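Local coordinates for hydrophilic protein, virA protein (Chromobacterium violaceum, PDB 3BO6) that probably acts as a phosphothreonine lyase effector, removing phosphate from phosphothreonine in host proteins by beta-elimination rather than hydrolysis, at residues D63-C75 with S106-D118. Numbering follows the deposited sequence.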
loop_
_atom_site.group_PDB
_atom_site.type_symbol
_atom_site.label_atom_id
_atom_site.label_comp_id
_atom_site.label_asym_id
_atom_site.label_seq_id
_atom_site.Cartn_x
_atom_site.Cartn_y
_atom_site.Cartn_z
ATOM N N ASP A 63 -3.667 1.865 -19.512
ATOM C CA ASP A 63 -3.769 0.693 -18.639
ATOM C C ASP A 63 -5.093 0.773 -17.901
ATOM O O ASP A 63 -5.912 1.663 -18.167
ATOM C CB ASP A 63 -2.588 0.618 -17.658
ATOM C CG ASP A 63 -2.239 -0.820 -17.226
ATOM O OD1 ASP A 63 -1.038 -1.086 -17.006
ATOM O OD2 ASP A 63 -3.135 -1.681 -17.082
ATOM N N VAL A 64 -5.296 -0.146 -16.970
ATOM C CA VAL A 64 -6.578 -0.287 -16.310
ATOM C C VAL A 64 -6.563 0.215 -14.860
ATOM O O VAL A 64 -7.356 -0.220 -14.054
ATOM C CB VAL A 64 -7.088 -1.744 -16.391
ATOM C CG1 VAL A 64 -7.167 -2.193 -17.853
ATOM C CG2 VAL A 64 -6.210 -2.682 -15.590
ATOM N N PHE A 65 -5.684 1.161 -14.554
ATOM C CA PHE A 65 -5.642 1.727 -13.201
ATOM C C PHE A 65 -5.802 3.232 -13.247
ATOM O O PHE A 65 -5.622 3.868 -14.294
ATOM C CB PHE A 65 -4.313 1.381 -12.524
ATOM C CG PHE A 65 -4.055 -0.104 -12.375
ATOM C CD1 PHE A 65 -4.590 -0.821 -11.314
ATOM C CD2 PHE A 65 -3.259 -0.772 -13.301
ATOM C CE1 PHE A 65 -4.361 -2.186 -11.176
ATOM C CE2 PHE A 65 -3.006 -2.137 -13.160
ATOM C CZ PHE A 65 -3.556 -2.843 -12.103
ATOM N N MET A 66 -6.175 3.793 -12.109
ATOM C CA MET A 66 -6.122 5.230 -11.887
ATOM C C MET A 66 -5.051 5.472 -10.834
ATOM O O MET A 66 -4.965 4.729 -9.847
ATOM C CB MET A 66 -7.475 5.784 -11.441
ATOM C CG MET A 66 -8.578 5.454 -12.426
ATOM S SD MET A 66 -9.763 4.323 -11.713
ATOM C CE MET A 66 -10.261 5.341 -10.348
ATOM N N HIS A 67 -4.218 6.483 -11.047
ATOM C CA HIS A 67 -2.996 6.657 -10.266
ATOM C C HIS A 67 -3.015 7.961 -9.483
ATOM O O HIS A 67 -3.500 8.978 -9.964
ATOM C CB HIS A 67 -1.788 6.699 -11.202
ATOM C CG HIS A 67 -1.723 5.558 -12.168
ATOM N ND1 HIS A 67 -0.948 4.443 -11.942
ATOM C CD2 HIS A 67 -2.334 5.358 -13.361
ATOM C CE1 HIS A 67 -1.079 3.603 -12.953
ATOM N NE2 HIS A 67 -1.912 4.134 -13.828
ATOM N N ALA A 68 -2.394 7.938 -8.308
ATOM C CA ALA A 68 -2.202 9.122 -7.501
ATOM C C ALA A 68 -0.765 9.130 -7.010
ATOM O O ALA A 68 -0.276 8.114 -6.499
ATOM C CB ALA A 68 -3.155 9.098 -6.308
ATOM N N HIS A 69 -0.097 10.274 -7.113
ATOM C CA HIS A 69 1.232 10.405 -6.529
ATOM C C HIS A 69 1.483 11.836 -6.107
ATOM O O HIS A 69 1.114 12.759 -6.807
ATOM C CB HIS A 69 2.334 9.899 -7.448
ATOM C CG HIS A 69 2.568 10.759 -8.640
ATOM N ND1 HIS A 69 1.908 10.567 -9.832
ATOM C CD2 HIS A 69 3.398 11.812 -8.830
ATOM C CE1 HIS A 69 2.316 11.469 -10.709
ATOM N NE2 HIS A 69 3.222 12.234 -10.126
ATOM N N ARG A 70 2.127 12.023 -4.963
ATOM C CA ARG A 70 2.419 13.369 -4.490
ATOM C C ARG A 70 3.335 14.116 -5.440
ATOM O O ARG A 70 4.354 13.588 -5.888
ATOM C CB ARG A 70 3.097 13.315 -3.124
ATOM C CG ARG A 70 2.162 12.984 -1.987
ATOM C CD ARG A 70 2.865 13.133 -0.654
ATOM N NE ARG A 70 1.932 13.148 0.467
ATOM C CZ ARG A 70 1.950 12.272 1.471
ATOM N NH1 ARG A 70 2.834 11.287 1.482
ATOM N NH2 ARG A 70 1.065 12.378 2.457
ATOM N N GLU A 71 2.967 15.358 -5.742
ATOM C CA GLU A 71 3.818 16.237 -6.507
ATOM C C GLU A 71 5.124 16.442 -5.753
ATOM O O GLU A 71 6.195 16.493 -6.357
ATOM C CB GLU A 71 3.089 17.560 -6.729
ATOM C CG GLU A 71 3.853 18.577 -7.525
ATOM C CD GLU A 71 3.020 19.815 -7.758
ATOM O OE1 GLU A 71 1.858 19.686 -8.194
ATOM O OE2 GLU A 71 3.518 20.910 -7.493
ATOM N N ASN A 72 5.025 16.561 -4.432
ATOM C CA ASN A 72 6.200 16.683 -3.563
ATOM C C ASN A 72 6.235 15.511 -2.581
ATOM O O ASN A 72 5.534 15.520 -1.566
ATOM C CB ASN A 72 6.188 18.016 -2.805
ATOM C CG ASN A 72 6.509 19.192 -3.701
ATOM O OD1 ASN A 72 7.602 19.275 -4.262
ATOM N ND2 ASN A 72 5.565 20.105 -3.833
ATOM N N PRO A 73 7.041 14.488 -2.888
ATOM C CA PRO A 73 7.004 13.290 -2.044
ATOM C C PRO A 73 7.510 13.555 -0.630
ATOM O O PRO A 73 8.421 14.362 -0.430
ATOM C CB PRO A 73 7.960 12.328 -2.760
ATOM C CG PRO A 73 8.024 12.817 -4.166
ATOM C CD PRO A 73 7.901 14.310 -4.070
ATOM N N GLN A 74 6.895 12.898 0.347
ATOM C CA GLN A 74 7.375 12.951 1.719
ATOM C C GLN A 74 8.513 11.964 1.989
ATOM O O GLN A 74 9.325 12.186 2.882
ATOM C CB GLN A 74 6.220 12.691 2.685
ATOM C CG GLN A 74 5.213 13.823 2.711
ATOM C CD GLN A 74 5.762 15.050 3.399
ATOM O OE1 GLN A 74 5.726 16.149 2.855
ATOM N NE2 GLN A 74 6.289 14.864 4.600
ATOM N N CYS A 75 8.555 10.871 1.233
ATOM C CA CYS A 75 9.626 9.884 1.387
ATOM C C CYS A 75 10.694 10.142 0.340
ATOM O O CYS A 75 10.400 10.200 -0.859
ATOM C CB CYS A 75 9.080 8.455 1.273
ATOM S SG CYS A 75 8.024 8.001 2.665
ATOM N N SER A 106 -4.557 11.897 2.661
ATOM C CA SER A 106 -4.211 12.636 3.878
ATOM C C SER A 106 -2.844 13.309 3.803
ATOM O O SER A 106 -1.873 12.706 3.327
ATOM C CB SER A 106 -4.228 11.686 5.081
ATOM O OG SER A 106 -3.738 12.319 6.267
ATOM N N VAL A 107 -2.751 14.533 4.331
ATOM C CA VAL A 107 -1.469 15.224 4.463
ATOM C C VAL A 107 -0.498 14.409 5.336
ATOM O O VAL A 107 0.734 14.577 5.270
ATOM C CB VAL A 107 -1.664 16.627 5.084
ATOM C CG1 VAL A 107 -2.300 16.518 6.465
ATOM C CG2 VAL A 107 -0.343 17.371 5.159
ATOM N N ASP A 108 -1.055 13.529 6.163
ATOM C CA ASP A 108 -0.271 12.730 7.093
ATOM C C ASP A 108 0.021 11.313 6.597
ATOM O O ASP A 108 0.683 10.542 7.284
ATOM C CB ASP A 108 -0.978 12.659 8.459
ATOM C CG ASP A 108 -1.160 14.024 9.106
ATOM O OD1 ASP A 108 -0.223 14.855 9.059
ATOM O OD2 ASP A 108 -2.253 14.264 9.653
ATOM N N SER A 109 -0.467 10.965 5.404
ATOM C CA SER A 109 -0.249 9.618 4.907
ATOM C C SER A 109 1.228 9.389 4.623
ATOM O O SER A 109 1.891 10.259 4.061
ATOM C CB SER A 109 -1.015 9.384 3.608
ATOM O OG SER A 109 -0.575 8.157 3.025
ATOM N N PRO A 110 1.748 8.203 4.986
ATOM C CA PRO A 110 3.136 7.865 4.657
ATOM C C PRO A 110 3.290 7.295 3.248
ATOM O O PRO A 110 4.409 6.959 2.893
ATOM C CB PRO A 110 3.473 6.786 5.686
ATOM C CG PRO A 110 2.186 6.083 5.894
ATOM C CD PRO A 110 1.081 7.134 5.745
ATOM N N ILE A 111 2.208 7.194 2.475
ATOM C CA ILE A 111 2.241 6.600 1.147
ATOM C C ILE A 111 2.210 7.704 0.086
ATOM O O ILE A 111 1.195 8.383 -0.097
ATOM C CB ILE A 111 1.066 5.618 0.943
ATOM C CG1 ILE A 111 1.109 4.498 2.006
ATOM C CG2 ILE A 111 1.050 5.072 -0.511
ATOM C CD1 ILE A 111 2.396 3.644 1.981
ATOM N N ASP A 112 3.324 7.873 -0.621
ATOM C CA ASP A 112 3.446 8.896 -1.665
ATOM C C ASP A 112 2.741 8.543 -2.973
ATOM O O ASP A 112 2.418 9.433 -3.751
ATOM C CB ASP A 112 4.915 9.143 -2.003
ATOM C CG ASP A 112 5.645 9.963 -0.958
ATOM O OD1 ASP A 112 5.021 10.756 -0.217
ATOM O OD2 ASP A 112 6.890 9.847 -0.923
ATOM N N LYS A 113 2.525 7.256 -3.222
ATOM C CA LYS A 113 2.068 6.785 -4.526
ATOM C C LYS A 113 1.205 5.550 -4.379
ATOM O O LYS A 113 1.592 4.617 -3.675
ATOM C CB LYS A 113 3.284 6.469 -5.411
ATOM C CG LYS A 113 2.942 6.198 -6.871
ATOM C CD LYS A 113 4.191 5.914 -7.703
ATOM C CE LYS A 113 4.515 4.428 -7.712
ATOM N NZ LYS A 113 5.186 4.008 -8.982
ATOM N N TRP A 114 0.061 5.531 -5.063
ATOM C CA TRP A 114 -0.850 4.385 -5.040
ATOM C C TRP A 114 -1.698 4.380 -6.311
ATOM O O TRP A 114 -1.691 5.358 -7.055
ATOM C CB TRP A 114 -1.718 4.397 -3.753
ATOM C CG TRP A 114 -2.475 5.678 -3.474
ATOM C CD1 TRP A 114 -2.063 6.713 -2.690
ATOM C CD2 TRP A 114 -3.779 6.035 -3.967
ATOM N NE1 TRP A 114 -3.035 7.711 -2.675
ATOM C CE2 TRP A 114 -4.090 7.308 -3.449
ATOM C CE3 TRP A 114 -4.703 5.400 -4.799
ATOM C CZ2 TRP A 114 -5.286 7.964 -3.743
ATOM C CZ3 TRP A 114 -5.894 6.051 -5.087
ATOM C CH2 TRP A 114 -6.171 7.320 -4.570
ATOM N N LYS A 115 -2.375 3.267 -6.586
ATOM C CA LYS A 115 -3.324 3.142 -7.737
ATOM C C LYS A 115 -4.451 2.243 -7.283
ATOM O O LYS A 115 -4.341 1.699 -6.225
ATOM C CB LYS A 115 -2.618 2.639 -8.990
ATOM C CG LYS A 115 -2.138 1.213 -8.936
ATOM C CD LYS A 115 -1.270 0.969 -10.170
ATOM C CE LYS A 115 -0.948 -0.484 -10.350
ATOM N NZ LYS A 115 -0.034 -0.617 -11.539
ATOM N N VAL A 116 -5.574 2.440 -7.987
ATOM C CA VAL A 116 -6.795 1.675 -7.834
ATOM C C VAL A 116 -7.246 1.178 -9.205
ATOM O O VAL A 116 -7.122 1.886 -10.203
ATOM C CB VAL A 116 -7.916 2.505 -7.128
ATOM C CG1 VAL A 116 -8.340 3.702 -7.972
ATOM C CG2 VAL A 116 -9.098 1.634 -6.786
ATOM N N THR A 117 -7.771 -0.036 -9.263
ATOM C CA THR A 117 -8.114 -0.587 -10.550
ATOM C C THR A 117 -9.352 0.149 -11.043
ATOM O O THR A 117 -10.251 0.496 -10.255
ATOM C CB THR A 117 -8.555 -2.038 -10.281
ATOM O OG1 THR A 117 -7.462 -2.755 -9.696
ATOM C CG2 THR A 117 -9.021 -2.756 -11.570
ATOM N N ASP A 118 -9.399 0.377 -12.350
ATOM C CA ASP A 118 -10.593 0.890 -13.008
ATOM C C ASP A 118 -11.508 -0.285 -13.312
ATOM O O ASP A 118 -11.253 -1.081 -14.237
ATOM C CB ASP A 118 -10.209 1.608 -14.303
ATOM C CG ASP A 118 -11.416 2.226 -15.012
ATOM O OD1 ASP A 118 -12.559 1.858 -14.669
ATOM O OD2 ASP A 118 -11.195 3.066 -15.898
HETATM O O HOH W 1 -8.159 2.107 -17.258
HETATM O O HOH W 2 -0.300 0.915 -14.275
HETATM O O HOH W 3 0.507 5.557 -9.024
#
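Arg-70 and Asp-112 meet with their flat groups nearly perpendicular, the guanidinium and carboxylate planes 81° apart. NH1 of Arg-70 makes a salt bridge to OD1 of Asp-112 (2.8 Å) on the anti side of that oxygen, somewhat out of the carboxylate plane, and NH1 and NH2 together clasp the carbonyl O of Ser-109, which lies in the guanidinium plane. Gln-74 N reaches the same OD1 of Asp-112 from the opposite face of the carboxylate, while Cys-75 N takes the syn lone pair of Asp-112 OD2 at 2.9 Å. This buried carboxylate thus ties the loop after strand 65-70 to the residue just before strand 113-117, and Lys-139 NZ forms a further salt bridge with it, at OD2.

The two strands are antiparallel neighbours near the middle of the seven-stranded sheet of the alpha/beta phosphothreonine lyase fold, flanked by strands 55-59 and 134-137. Met-66 pairs with Val-116 and Ala-68 with Trp-114 through reciprocal backbone hydrogen bonds. On the face these four share, Ala-68 CB sits over the Trp-114 indole, 3.7 Å from the six-membered ring centroid; Trp-114 NE1 is held by Leu-104 O. On the other face, Lys-115 runs extended beyond CG, laying CE 3.6 Å from the Phe-65 ring centroid, 5° off its normal, and bringing NZ into a cation-pi contact. Val-64 CG2 backs the opposite ring face. Farther out, a water accepts from Lys-115 NZ (3.1 Å), and a sulfate ion, probably from the crystallisation liquor, lies about 6 Å from the Lys-115 side chain.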